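Local coordinates for protein adenylosuccinate lyase (Francisella tularensis subsp. tularensis, PDB 5HW2) that probably catalyses the release of fumarate from adenylosuccinate, giving AMP, and from the succinyl-carboxamide intermediate of IMP synthesis, at residues A21-V26 with D96-A101; A51-E56 with T74-Q79; F88-T93 with Y187-T192; Q179-V184 with E208-V213. All coordinates share one frame; numbering follows the deposited sequence.

Contact 1: A21-V26 with D96-A101; sequences AKMLEV and DIIDSA. With K (potassium ion), chain M.
Val26 drives its two methyls into segment 96-101 of the partner helix, and this is where packing is tightest. Val26 CG1, anti to the backbone N (chi1 177°), lies 3.7 Å from Ser100 CB and borders the Asp96 carbonyl; the other methyl meets the backbone of Ala101, with Val26 CG2 3.6 Å from Ala101 N. The Ala101 methyl answers from the other helix, with its CB 3.6 Å from Met23 N, so a small residue lets the backbones come near: the axes of the two short segments approach to 8.5 Å, with 114° between their N-to-C directions, and the CA atoms of Met23 and Ala101 are 5.1 Å apart. Met23 then runs out extended beyond CG. Its CB meets Ile97 CG2, and Met23 CE ends 3.8 Å from Ile98 CG2; the Met23 and Ile98 side chains lie side by side. No hydrogen bond crosses the interface; the Ser100 hydroxyl instead turns back to Asp96 O and also binds Gln179 N. Toward the looser, partly exposed side, Lys22 gives little more than its CB, 4.0 Å from Ala101 CB, while its bent chain carries NZ off to Asn18. Helix 16-33 thus crosses near the start of the long helix 94-130, with Ile69 of helix 68-77 touching both Met23 and Ile98.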
loop_
_atom_site.group_PDB
_atom_site.type_symbol
_atom_site.label_atom_id
_atom_site.label_comp_id
_atom_site.label_asym_id
_atom_site.label_seq_id
_atom_site.Cartn_x
_atom_site.Cartn_y
_atom_site.Cartn_z
ATOM N N ALA C 21 -31.226 2.881 -12.309
ATOM C CA ALA C 21 -31.822 4.060 -12.927
ATOM C C ALA C 21 -30.879 4.703 -13.934
ATOM O O ALA C 21 -31.330 5.229 -14.959
ATOM C CB ALA C 21 -32.223 5.072 -11.854
ATOM N N LYS C 22 -29.574 4.671 -13.667
ATOM C CA LYS C 22 -28.618 5.221 -14.618
ATOM C C LYS C 22 -28.369 4.259 -15.773
ATOM O O LYS C 22 -28.205 4.694 -16.918
ATOM C CB LYS C 22 -27.309 5.568 -13.908
ATOM C CG LYS C 22 -27.433 6.689 -12.881
ATOM C CD LYS C 22 -27.824 8.016 -13.527
ATOM C CE LYS C 22 -29.149 8.548 -12.987
ATOM N NZ LYS C 22 -29.128 8.709 -11.505
ATOM N N MET C 23 -28.335 2.953 -15.493
ATOM C CA MET C 23 -28.230 1.972 -16.568
ATOM C C MET C 23 -29.408 2.073 -17.526
ATOM O O MET C 23 -29.247 1.863 -18.735
ATOM C CB MET C 23 -28.141 0.558 -15.990
ATOM C CG MET C 23 -26.821 0.236 -15.311
ATOM S SD MET C 23 -26.796 -1.436 -14.630
ATOM C CE MET C 23 -25.108 -1.539 -14.035
ATOM N N LEU C 24 -30.594 2.393 -17.008
ATOM C CA LEU C 24 -31.758 2.577 -17.867
ATOM C C LEU C 24 -31.553 3.745 -18.822
ATOM O O LEU C 24 -31.814 3.632 -20.024
ATOM C CB LEU C 24 -33.004 2.794 -17.012
ATOM C CG LEU C 24 -34.285 3.132 -17.769
ATOM C CD1 LEU C 24 -34.733 1.952 -18.615
ATOM C CD2 LEU C 24 -35.367 3.545 -16.793
ATOM N N GLU C 25 -31.085 4.881 -18.297
ATOM C CA GLU C 25 -30.832 6.044 -19.142
ATOM C C GLU C 25 -29.837 5.719 -20.247
ATOM O O GLU C 25 -29.993 6.170 -21.388
ATOM C CB GLU C 25 -30.323 7.205 -18.288
ATOM C CG GLU C 25 -29.907 8.428 -19.084
ATOM C CD GLU C 25 -29.267 9.492 -18.219
ATOM O OE1 GLU C 25 -29.096 9.249 -17.005
ATOM O OE2 GLU C 25 -28.935 10.571 -18.753
ATOM N N VAL C 26 -28.806 4.932 -19.928
ATOM C CA VAL C 26 -27.838 4.524 -20.941
ATOM C C VAL C 26 -28.499 3.623 -21.978
ATOM O O VAL C 26 -28.209 3.717 -23.177
ATOM C CB VAL C 26 -26.631 3.839 -20.276
ATOM C CG1 VAL C 26 -25.653 3.337 -21.325
ATOM C CG2 VAL C 26 -25.943 4.797 -19.319
ATOM N N ASP C 96 -21.014 -2.074 -22.153
ATOM C CA ASP C 96 -21.423 -0.797 -22.725
ATOM C C ASP C 96 -22.439 -0.099 -21.834
ATOM O O ASP C 96 -22.481 1.135 -21.784
ATOM C CB ASP C 96 -22.006 -0.999 -24.126
ATOM C CG ASP C 96 -20.937 -1.151 -25.190
ATOM O OD1 ASP C 96 -19.860 -0.534 -25.051
ATOM O OD2 ASP C 96 -21.178 -1.882 -26.173
ATOM N N ILE C 97 -23.257 -0.871 -21.120
ATOM C CA ILE C 97 -24.274 -0.288 -20.255
ATOM C C ILE C 97 -23.692 0.061 -18.892
ATOM O O ILE C 97 -23.957 1.139 -18.352
ATOM C CB ILE C 97 -25.469 -1.249 -20.134
ATOM C CG1 ILE C 97 -25.945 -1.686 -21.522
ATOM C CG2 ILE C 97 -26.603 -0.600 -19.354
ATOM C CD1 ILE C 97 -26.361 -0.538 -22.419
ATOM N N ILE C 98 -22.885 -0.837 -18.323
ATOM C CA ILE C 98 -22.377 -0.641 -16.967
ATOM C C ILE C 98 -21.439 0.558 -16.914
ATOM O O ILE C 98 -21.646 1.499 -16.139
ATOM C CB ILE C 98 -21.671 -1.912 -16.465
ATOM C CG1 ILE C 98 -22.489 -3.153 -16.806
ATOM C CG2 ILE C 98 -21.431 -1.826 -14.967
ATOM C CD1 ILE C 98 -21.755 -4.449 -16.548
ATOM N N ASP C 99 -20.388 0.533 -17.736
ATOM C CA ASP C 99 -19.354 1.556 -17.615
ATOM C C ASP C 99 -19.863 2.923 -18.052
ATOM O O ASP C 99 -19.477 3.946 -17.475
ATOM C CB ASP C 99 -18.126 1.149 -18.426
ATOM C CG ASP C 99 -17.698 -0.236 -18.169
ATOM O OD1 ASP C 99 -16.553 -0.465 -18.083
ATOM O OD2 ASP C 99 -18.507 -1.097 -18.058
ATOM N N SER C 100 -20.755 2.975 -19.042
ATOM C CA SER C 100 -21.342 4.256 -19.415
ATOM C C SER C 100 -22.221 4.808 -18.300
ATOM O O SER C 100 -22.267 6.025 -18.092
ATOM C CB SER C 100 -22.140 4.115 -20.710
ATOM O OG SER C 100 -21.326 3.619 -21.758
ATOM N N ALA C 101 -22.913 3.930 -17.567
ATOM C CA ALA C 101 -23.718 4.372 -16.436
ATOM C C ALA C 101 -22.862 4.692 -15.218
ATOM O O ALA C 101 -23.189 5.614 -14.462
ATOM C CB ALA C 101 -24.757 3.308 -16.080
HETATM K K K M . -17.327 -2.711 -25.320
#

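Contact 2: A51-E56 with T74-Q79; sequences AQIRPE and TSIAEQ
Two hydrogen bonds from the Gln79 side-chain amide grip the backbone of Gln52, one at each end of the amide. Gln52 N donates to Gln79 OE1 at 3.0 Å, in the carbonyl plane and on a lone pair, although the N-H...O angle of 131° is bent. The return bond, Gln79 NE2 to Gln52 O, is 2.9 Å long and straighter at 160°, and the acceptor lies close to the plane of the donor amide. Being held at both ends limits rotation of this amide; a weak bond from NE2 to Ser75 O ties it further to its own segment. The chain, extended beyond CG, carries the amide across to segment 51-56. Water supplies a second polar link, accepting from Arg54 N and donating to Ser75 OG. Stacking comes from Arg54, whose guanidinium lies 19° from parallel to the Gln79 amide, with Gln79 CD 4.2 Å above its plane. The one apolar side-chain contact is Ile76 CD1 to Ile53 CD1, at 4.4 Å; Ile76 CD1 also lies near the Gln52 carbonyl oxygen. Glutamine here pairs with an extended backbone much as a neighbouring peptide would, joining the turn just after helix 68-77 to the linker before helix 55-65 in a surface helical hairpin.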
loop_
_atom_site.group_PDB
_atom_site.type_symbol
_atom_site.label_atom_id
_atom_site.label_comp_id
_atom_site.label_asym_id
_atom_site.label_seq_id
_atom_site.Cartn_x
_atom_site.Cartn_y
_atom_site.Cartn_z
ATOM N N ALA C 51 -41.109 3.222 -17.690
ATOM C CA ALA C 51 -40.128 2.325 -17.093
ATOM C C ALA C 51 -40.187 2.370 -15.571
ATOM O O ALA C 51 -40.377 3.429 -14.966
ATOM C CB ALA C 51 -38.725 2.688 -17.572
ATOM N N GLN C 52 -40.025 1.200 -14.956
ATOM C CA GLN C 52 -40.018 1.050 -13.508
ATOM C C GLN C 52 -38.741 0.342 -13.084
ATOM O O GLN C 52 -38.332 -0.641 -13.707
ATOM C CB GLN C 52 -41.236 0.255 -13.020
ATOM C CG GLN C 52 -42.576 0.892 -13.345
ATOM C CD GLN C 52 -42.867 2.105 -12.487
ATOM O OE1 GLN C 52 -43.223 1.977 -11.315
ATOM N NE2 GLN C 52 -42.713 3.290 -13.065
ATOM N N ILE C 53 -38.114 0.846 -12.025
ATOM C CA ILE C 53 -36.923 0.234 -11.453
ATOM C C ILE C 53 -37.351 -0.569 -10.233
ATOM O O ILE C 53 -37.892 -0.011 -9.270
ATOM C CB ILE C 53 -35.867 1.288 -11.086
ATOM C CG1 ILE C 53 -35.445 2.066 -12.335
ATOM C CG2 ILE C 53 -34.659 0.629 -10.442
ATOM C CD1 ILE C 53 -34.881 1.195 -13.432
ATOM N N ARG C 54 -37.116 -1.880 -10.274
ATOM C CA ARG C 54 -37.604 -2.810 -9.256
ATOM C C ARG C 54 -36.441 -3.665 -8.771
ATOM O O ARG C 54 -36.171 -4.741 -9.323
ATOM C CB ARG C 54 -38.740 -3.668 -9.810
ATOM C CG ARG C 54 -39.936 -2.850 -10.281
ATOM C CD ARG C 54 -40.879 -3.658 -11.155
ATOM N NE ARG C 54 -42.031 -2.867 -11.579
ATOM C CZ ARG C 54 -42.954 -3.288 -12.437
ATOM N NH1 ARG C 54 -42.863 -4.498 -12.971
ATOM N NH2 ARG C 54 -43.967 -2.497 -12.763
ATOM N N PRO C 55 -35.732 -3.221 -7.729
ATOM C CA PRO C 55 -34.536 -3.952 -7.283
ATOM C C PRO C 55 -34.841 -5.322 -6.706
ATOM O O PRO C 55 -33.988 -6.215 -6.782
ATOM C CB PRO C 55 -33.926 -3.019 -6.225
ATOM C CG PRO C 55 -34.825 -1.825 -6.191
ATOM C CD PRO C 55 -35.905 -2.135 -7.126
ATOM N N GLU C 56 -36.021 -5.507 -6.107
ATOM C CA GLU C 56 -36.374 -6.819 -5.578
ATOM C C GLU C 56 -36.614 -7.820 -6.701
ATOM O O GLU C 56 -36.256 -8.997 -6.580
ATOM C CB GLU C 56 -37.602 -6.711 -4.674
ATOM C CG GLU C 56 -37.319 -6.126 -3.294
ATOM C CD GLU C 56 -37.112 -4.622 -3.314
ATOM O OE1 GLU C 56 -37.683 -3.949 -4.200
ATOM O OE2 GLU C 56 -36.378 -4.113 -2.441
ATOM N N THR C 74 -34.071 -8.442 -18.270
ATOM C CA THR C 74 -35.290 -9.234 -18.141
ATOM C C THR C 74 -36.347 -8.491 -17.334
ATOM O O THR C 74 -37.539 -8.552 -17.654
ATOM C CB THR C 74 -34.972 -10.582 -17.493
ATOM O OG1 THR C 74 -33.952 -11.248 -18.246
ATOM C CG2 THR C 74 -36.214 -11.462 -17.446
ATOM N N SER C 75 -35.928 -7.777 -16.288
ATOM C CA SER C 75 -36.883 -7.025 -15.481
ATOM C C SER C 75 -37.469 -5.849 -16.248
ATOM O O SER C 75 -38.598 -5.428 -15.970
ATOM C CB SER C 75 -36.214 -6.538 -14.196
ATOM O OG SER C 75 -35.154 -5.643 -14.484
ATOM N N ILE C 76 -36.727 -5.306 -17.211
ATOM C CA ILE C 76 -37.220 -4.155 -17.958
ATOM C C ILE C 76 -38.088 -4.598 -19.128
ATOM O O ILE C 76 -39.152 -4.020 -19.379
ATOM C CB ILE C 76 -36.039 -3.282 -18.421
ATOM C CG1 ILE C 76 -35.312 -2.685 -17.214
ATOM C CG2 ILE C 76 -36.518 -2.185 -19.365
ATOM C CD1 ILE C 76 -36.198 -1.849 -16.313
ATOM N N ALA C 77 -37.659 -5.632 -19.855
ATOM C CA ALA C 77 -38.407 -6.079 -21.025
ATOM C C ALA C 77 -39.771 -6.640 -20.646
ATOM O O ALA C 77 -40.726 -6.517 -21.422
ATOM C CB ALA C 77 -37.600 -7.121 -21.798
ATOM N N GLU C 78 -39.889 -7.244 -19.464
ATOM C CA GLU C 78 -41.158 -7.827 -19.034
ATOM C C GLU C 78 -42.216 -6.778 -18.691
ATOM O O GLU C 78 -43.291 -7.160 -18.217
ATOM C CB GLU C 78 -40.931 -8.753 -17.837
ATOM C CG GLU C 78 -40.541 -8.039 -16.553
ATOM C CD GLU C 78 -40.179 -9.003 -15.434
ATOM O OE1 GLU C 78 -39.766 -10.143 -15.737
ATOM O OE2 GLU C 78 -40.309 -8.621 -14.252
ATOM N N GLN C 79 -41.952 -5.492 -18.912
ATOM C CA GLN C 79 -42.883 -4.397 -18.684
ATOM C C GLN C 79 -43.570 -3.931 -19.960
ATOM O O GLN C 79 -44.451 -3.069 -19.893
ATOM C CB GLN C 79 -42.160 -3.211 -18.037
ATOM C CG GLN C 79 -41.709 -3.434 -16.631
ATOM C CD GLN C 79 -41.000 -2.230 -16.041
ATOM O OE1 GLN C 79 -41.369 -1.124 -16.230
ATOM N NE2 GLN C 79 -39.971 -2.439 -15.327
HETATM O O HOH W 1 -36.207 -3.307 -12.780
#

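Contact 3: F88-T93 with Y187-T192; sequences FHFGVT and YCILTT. With FUM (fumaric acid), chain N.
The two loops come closest at Gly91 and Ile189, whose CA atoms are 5.0 Å apart, with Gly91 at positive phi (81°) and no backbone hydrogen bond between the segments. Ile189 packs directly on that glycine: its CB and CG2 both rest against Gly91 CA, with Ile189 CB at 3.7 Å from Gly91 CA. Gly91, without a side chain, lets Ile189 and Leu190 lie directly on its backbone. Ile189 CG2, anti to the backbone N, continues past the glycine to Phe90, where it stands 3.8 Å from Phe90 ring atom CE2 and about equally far from CZ; the two side chains cross at about a right angle. On the buried side Leu190 reaches in with its CD1 branch, 3.6 Å from Val92 CG1, while Leu190 CG lies 4.0 Å from Gly91 O. His358 of the second subunit bonds to Gly91 N and packs on Ile189, and Lys420 of that subunit takes the carbonyls of Tyr187 and Cys188, so both loops also belong to the subunit interface. Just past the packed residues, Thr93 OG1 donates to the fumarate oxygen O at 2.7 Å. Its chi1 of -164° places OG1 anti to the backbone N. The chemistry is therefore split: apolar side chains and the glycine backbone join the loops, with no hydrogen bond between them, whereas Thr93 takes no part in that packing. Its backbone N is held by Asp96 OD2, and the ligand bond is adjacent to the contact.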
loop_
_atom_site.group_PDB
_atom_site.type_symbol
_atom_site.label_atom_id
_atom_site.label_comp_id
_atom_site.label_asym_id
_atom_site.label_seq_id
_atom_site.Cartn_x
_atom_site.Cartn_y
_atom_site.Cartn_z
ATOM N N PHE C 88 -34.404 -3.661 -27.469
ATOM C CA PHE C 88 -33.759 -3.327 -26.209
ATOM C C PHE C 88 -32.495 -4.160 -26.034
ATOM O O PHE C 88 -32.484 -5.363 -26.313
ATOM C CB PHE C 88 -34.719 -3.565 -25.044
ATOM C CG PHE C 88 -34.162 -3.171 -23.708
ATOM C CD1 PHE C 88 -34.176 -1.847 -23.301
ATOM C CD2 PHE C 88 -33.633 -4.125 -22.853
ATOM C CE1 PHE C 88 -33.667 -1.481 -22.069
ATOM C CE2 PHE C 88 -33.123 -3.766 -21.621
ATOM C CZ PHE C 88 -33.139 -2.441 -21.228
ATOM N N HIS C 89 -31.423 -3.506 -25.582
ATOM C CA HIS C 89 -30.126 -4.152 -25.375
ATOM C C HIS C 89 -29.591 -4.760 -26.671
ATOM O O HIS C 89 -28.904 -5.784 -26.654
ATOM C CB HIS C 89 -30.209 -5.213 -24.272
ATOM C CG HIS C 89 -28.904 -5.495 -23.595
ATOM N ND1 HIS C 89 -28.296 -4.594 -22.746
ATOM C CD2 HIS C 89 -28.097 -6.582 -23.629
ATOM C CE1 HIS C 89 -27.168 -5.113 -22.292
ATOM N NE2 HIS C 89 -27.024 -6.318 -22.813
ATOM N N PHE C 90 -29.902 -4.129 -27.801
ATOM C CA PHE C 90 -29.547 -4.654 -29.113
ATOM C C PHE C 90 -28.187 -4.124 -29.550
ATOM O O PHE C 90 -27.944 -2.913 -29.516
ATOM C CB PHE C 90 -30.614 -4.282 -30.145
ATOM C CG PHE C 90 -30.259 -4.666 -31.552
ATOM C CD1 PHE C 90 -30.450 -5.962 -31.998
ATOM C CD2 PHE C 90 -29.738 -3.730 -32.431
ATOM C CE1 PHE C 90 -30.125 -6.320 -33.292
ATOM C CE2 PHE C 90 -29.411 -4.081 -33.728
ATOM C CZ PHE C 90 -29.605 -5.379 -34.158
ATOM N N GLY C 91 -27.307 -5.032 -29.963
ATOM C CA GLY C 91 -26.018 -4.653 -30.507
ATOM C C GLY C 91 -24.969 -4.325 -29.465
ATOM O O GLY C 91 -23.775 -4.541 -29.691
ATOM N N VAL C 92 -25.400 -3.799 -28.320
ATOM C CA VAL C 92 -24.463 -3.403 -27.279
ATOM C C VAL C 92 -24.005 -4.628 -26.495
ATOM O O VAL C 92 -24.649 -5.681 -26.492
ATOM C CB VAL C 92 -25.087 -2.351 -26.342
ATOM C CG1 VAL C 92 -25.651 -1.189 -27.142
ATOM C CG2 VAL C 92 -26.164 -2.985 -25.476
ATOM N N THR C 93 -22.869 -4.483 -25.826
ATOM C CA THR C 93 -22.408 -5.460 -24.855
ATOM C C THR C 93 -22.815 -5.010 -23.457
ATOM O O THR C 93 -23.172 -3.850 -23.235
ATOM C CB THR C 93 -20.889 -5.646 -24.934
ATOM O OG1 THR C 93 -20.520 -6.853 -24.254
ATOM C CG2 THR C 93 -20.174 -4.474 -24.285
ATOM N N TYR C 187 -17.153 -2.936 -32.906
ATOM C CA TYR C 187 -18.268 -2.221 -33.530
ATOM C C TYR C 187 -18.912 -3.050 -34.637
ATOM O O TYR C 187 -19.192 -2.551 -35.729
ATOM C CB TYR C 187 -17.823 -0.860 -34.065
ATOM C CG TYR C 187 -17.227 0.051 -33.020
ATOM C CD1 TYR C 187 -15.870 0.010 -32.729
ATOM C CD2 TYR C 187 -18.019 0.954 -32.324
ATOM C CE1 TYR C 187 -15.320 0.840 -31.774
ATOM C CE2 TYR C 187 -17.476 1.792 -31.373
ATOM C CZ TYR C 187 -16.127 1.728 -31.100
ATOM O OH TYR C 187 -15.584 2.556 -30.148
ATOM N N CYS C 188 -19.139 -4.335 -34.357
ATOM C CA CYS C 188 -19.767 -5.211 -35.339
ATOM C C CYS C 188 -21.195 -4.767 -35.632
ATOM O O CYS C 188 -21.531 -4.411 -36.767
ATOM C CB CYS C 188 -19.739 -6.657 -34.841
ATOM S SG CYS C 188 -20.561 -7.835 -35.938
ATOM N N ILE C 189 -22.049 -4.773 -34.610
ATOM C CA ILE C 189 -23.446 -4.411 -34.816
ATOM C C ILE C 189 -23.633 -2.898 -34.767
ATOM O O ILE C 189 -24.466 -2.349 -35.499
ATOM C CB ILE C 189 -24.335 -5.121 -33.781
ATOM C CG1 ILE C 189 -23.889 -6.574 -33.597
ATOM C CG2 ILE C 189 -25.797 -5.068 -34.201
ATOM C CD1 ILE C 189 -24.017 -7.426 -34.845
ATOM N N LEU C 190 -22.869 -2.203 -33.931
ATOM C CA LEU C 190 -23.007 -0.766 -33.765
ATOM C C LEU C 190 -22.048 -0.013 -34.687
ATOM O O LEU C 190 -21.218 -0.597 -35.384
ATOM C CB LEU C 190 -22.766 -0.371 -32.308
ATOM C CG LEU C 190 -23.817 -0.831 -31.295
ATOM C CD1 LEU C 190 -23.380 -0.487 -29.881
ATOM C CD2 LEU C 190 -25.168 -0.207 -31.608
ATOM N N THR C 191 -22.180 1.312 -34.683
ATOM C CA THR C 191 -21.355 2.191 -35.497
ATOM C C THR C 191 -20.869 3.359 -34.650
ATOM O O THR C 191 -21.478 3.715 -33.639
ATOM C CB THR C 191 -22.117 2.722 -36.720
ATOM O OG1 THR C 191 -23.295 3.412 -36.285
ATOM C CG2 THR C 191 -22.514 1.582 -37.647
ATOM N N THR C 192 -19.753 3.954 -35.081
ATOM C CA THR C 192 -19.222 5.119 -34.379
ATOM C C THR C 192 -20.198 6.286 -34.430
ATOM O O THR C 192 -20.303 7.059 -33.470
ATOM C CB THR C 192 -17.871 5.529 -34.969
ATOM O OG1 THR C 192 -17.882 5.319 -36.388
ATOM C CG2 THR C 192 -16.739 4.731 -34.337
HETATM O OXT FUM N . -23.799 -9.864 -23.864
HETATM C C FUM N . -22.898 -9.339 -23.177
HETATM O O FUM N . -22.661 -8.118 -23.219
HETATM C C4 FUM N . -22.068 -10.183 -22.307
HETATM C C5 FUM N . -21.416 -11.216 -22.824
HETATM C C6 FUM N . -20.591 -12.051 -21.937
HETATM O O7 FUM N . -19.483 -12.456 -22.348
HETATM O O8 FUM N . -21.034 -12.337 -20.804
#

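Contact 4: Q179-V184 with E208-V213; sequences QFSGAV and EVSTQV. With K (potassium ion), chain M.
Gln179 opens the contact by using both ends of its amide on segment 208-213. Its OE1 accepts from Ser210 OG at 2.9 Å and also coordinates the potassium ion, while Gln179 NE2 donates to Gln212 O over 2.9 Å, fairly straight at 163° but from above the carbonyl plane. A chi1 of 66° sets CG between the backbone N and the carbonyl carbon, and a bend at chi2 turns the amide to the ion. Phe180 is directed away from 208-213, and its side chain touches residues of helices 16-33 and 192-202. Ser181 turns its hydroxyl inward, where OG binds potassium at 2.7 Å. Gly182, which has no side chain, follows with its carbonyl oxygen on the metal. Ala183 contributes its carbonyl to Gln212, whose NE2 donates to Ala183 O at 2.6 Å; Gln212 OE1 meanwhile bonds Ser140 of the second subunit. Val184 closes the segment alongside, its O 3.6 Å from Thr211 CA. Thr211 O and Gln212 O, at 2.8 and 2.7 Å from potassium, supply the opposing segment's ligands, and Asp96 OD1 adds a long one. Largely neutral oxygens thus surround the cation and bind the two loops through it, and the carbonyl of Gln212 serves both metal and amide. Since Gln212 also binds succinate, the ion probably steadies a loop that lines the active site.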
loop_
_atom_site.group_PDB
_atom_site.type_symbol
_atom_site.label_atom_id
_atom_site.label_comp_id
_atom_site.label_asym_id
_atom_site.label_seq_id
_atom_site.Cartn_x
_atom_site.Cartn_y
_atom_site.Cartn_z
ATOM N N GLN C 179 -19.105 4.567 -23.762
ATOM C CA GLN C 179 -18.758 3.694 -24.873
ATOM C C GLN C 179 -19.975 2.901 -25.318
ATOM O O GLN C 179 -20.863 2.586 -24.520
ATOM C CB GLN C 179 -17.624 2.732 -24.503
ATOM C CG GLN C 179 -18.002 1.725 -23.433
ATOM C CD GLN C 179 -17.309 0.391 -23.614
ATOM O OE1 GLN C 179 -16.699 0.130 -24.650
ATOM N NE2 GLN C 179 -17.405 -0.466 -22.603
ATOM N N PHE C 180 -20.002 2.588 -26.619
ATOM C CA PHE C 180 -20.932 1.644 -27.240
ATOM C C PHE C 180 -20.156 0.999 -28.394
ATOM O O PHE C 180 -20.297 1.365 -29.564
ATOM C CB PHE C 180 -22.218 2.308 -27.733
ATOM C CG PHE C 180 -22.928 3.120 -26.687
ATOM C CD1 PHE C 180 -23.713 2.504 -25.723
ATOM C CD2 PHE C 180 -22.827 4.502 -26.680
ATOM C CE1 PHE C 180 -24.372 3.254 -24.763
ATOM C CE2 PHE C 180 -23.483 5.256 -25.725
ATOM C CZ PHE C 180 -24.257 4.631 -24.764
ATOM N N SER C 181 -19.311 0.027 -28.051
ATOM C CA SER C 181 -18.364 -0.534 -29.005
ATOM C C SER C 181 -18.560 -2.016 -29.290
ATOM O O SER C 181 -17.800 -2.580 -30.087
ATOM C CB SER C 181 -16.926 -0.298 -28.521
ATOM O OG SER C 181 -16.631 -1.086 -27.383
ATOM N N GLY C 182 -19.546 -2.664 -28.685
ATOM C CA GLY C 182 -19.778 -4.071 -28.948
ATOM C C GLY C 182 -18.989 -4.968 -28.015
ATOM O O GLY C 182 -18.480 -4.542 -26.975
ATOM N N ALA C 183 -18.872 -6.235 -28.412
ATOM C CA ALA C 183 -18.295 -7.260 -27.547
ATOM C C ALA C 183 -16.864 -6.936 -27.135
ATOM O O ALA C 183 -16.581 -6.785 -25.944
ATOM C CB ALA C 183 -18.350 -8.627 -28.234
ATOM N N VAL C 184 -15.955 -6.825 -28.098
ATOM C CA VAL C 184 -14.575 -6.524 -27.742
ATOM C C VAL C 184 -14.116 -5.200 -28.349
ATOM O O VAL C 184 -12.919 -4.948 -28.457
ATOM C CB VAL C 184 -13.633 -7.675 -28.136
ATOM C CG1 VAL C 184 -13.731 -8.797 -27.145
ATOM C CG2 VAL C 184 -13.938 -8.165 -29.523
ATOM N N GLU C 208 -11.910 6.802 -26.654
ATOM C CA GLU C 208 -11.155 6.810 -27.903
ATOM C C GLU C 208 -10.833 5.393 -28.362
ATOM O O GLU C 208 -11.064 5.039 -29.524
ATOM C CB GLU C 208 -9.881 7.637 -27.736
ATOM C CG GLU C 208 -10.080 8.890 -26.900
ATOM C CD GLU C 208 -9.319 10.087 -27.444
ATOM O OE1 GLU C 208 -9.970 11.021 -27.957
ATOM O OE2 GLU C 208 -8.071 10.097 -27.369
ATOM N N VAL C 209 -10.303 4.566 -27.464
ATOM C CA VAL C 209 -10.053 3.155 -27.737
ATOM C C VAL C 209 -10.536 2.367 -26.530
ATOM O O VAL C 209 -9.946 2.459 -25.446
ATOM C CB VAL C 209 -8.575 2.857 -28.020
ATOM C CG1 VAL C 209 -8.367 1.360 -28.177
ATOM C CG2 VAL C 209 -8.115 3.585 -29.266
ATOM N N SER C 210 -11.605 1.600 -26.709
ATOM C CA SER C 210 -12.160 0.763 -25.659
ATOM C C SER C 210 -12.205 -0.680 -26.137
ATOM O O SER C 210 -12.471 -0.945 -27.313
ATOM C CB SER C 210 -13.567 1.224 -25.262
ATOM O OG SER C 210 -14.477 1.068 -26.337
ATOM N N THR C 211 -11.925 -1.606 -25.223
ATOM C CA THR C 211 -12.141 -3.021 -25.488
ATOM C C THR C 211 -13.583 -3.362 -25.141
ATOM O O THR C 211 -14.503 -2.638 -25.535
ATOM C CB THR C 211 -11.165 -3.884 -24.688
ATOM O OG1 THR C 211 -11.337 -3.630 -23.287
ATOM C CG2 THR C 211 -9.730 -3.572 -25.083
ATOM N N GLN C 212 -13.799 -4.450 -24.398
ATOM C CA GLN C 212 -15.133 -4.682 -23.857
ATOM C C GLN C 212 -15.498 -3.613 -22.835
ATOM O O GLN C 212 -16.666 -3.221 -22.740
ATOM C CB GLN C 212 -15.239 -6.084 -23.240
ATOM C CG GLN C 212 -16.668 -6.447 -22.803
ATOM C CD GLN C 212 -16.971 -7.940 -22.869
ATOM O OE1 GLN C 212 -16.971 -8.639 -21.853
ATOM N NE2 GLN C 212 -17.226 -8.433 -24.071
ATOM N N VAL C 213 -14.515 -3.105 -22.095
ATOM C CA VAL C 213 -14.744 -2.124 -21.045
ATOM C C VAL C 213 -13.962 -0.852 -21.363
ATOM O O VAL C 213 -13.083 -0.827 -22.225
ATOM C CB VAL C 213 -14.358 -2.660 -19.654
ATOM C CG1 VAL C 213 -15.168 -3.898 -19.319
ATOM C CG2 VAL C 213 -12.871 -2.959 -19.601
HETATM K K K M . -17.327 -2.711 -25.320
#

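Asp96 ties contact 1 to contact 4: it lies on the helix of contact 1, its OD1 is a long ligand of the potassium ion held by contact 4, and Asp96 OD1 and OD2 are each 3.1 Å from a backbone N, those of Ser181 and Gly182 respectively, in probable hydrogen bonds. Contacts 3 and 4 have centres 10 Å apart and meet through Tyr187 N and Ser181 O at 2.9 Å; both touch the second subunit. The Gln212 side chain comes within about 4 Å of that of Thr93 and about 5 Å of fumarate. Contact 2 lies farther from the potassium site, its centre 26 Å from that of contact 4, yet it packs on contact 1 through Leu24 CD2 and Ala51 CB, 3.6 Å apart.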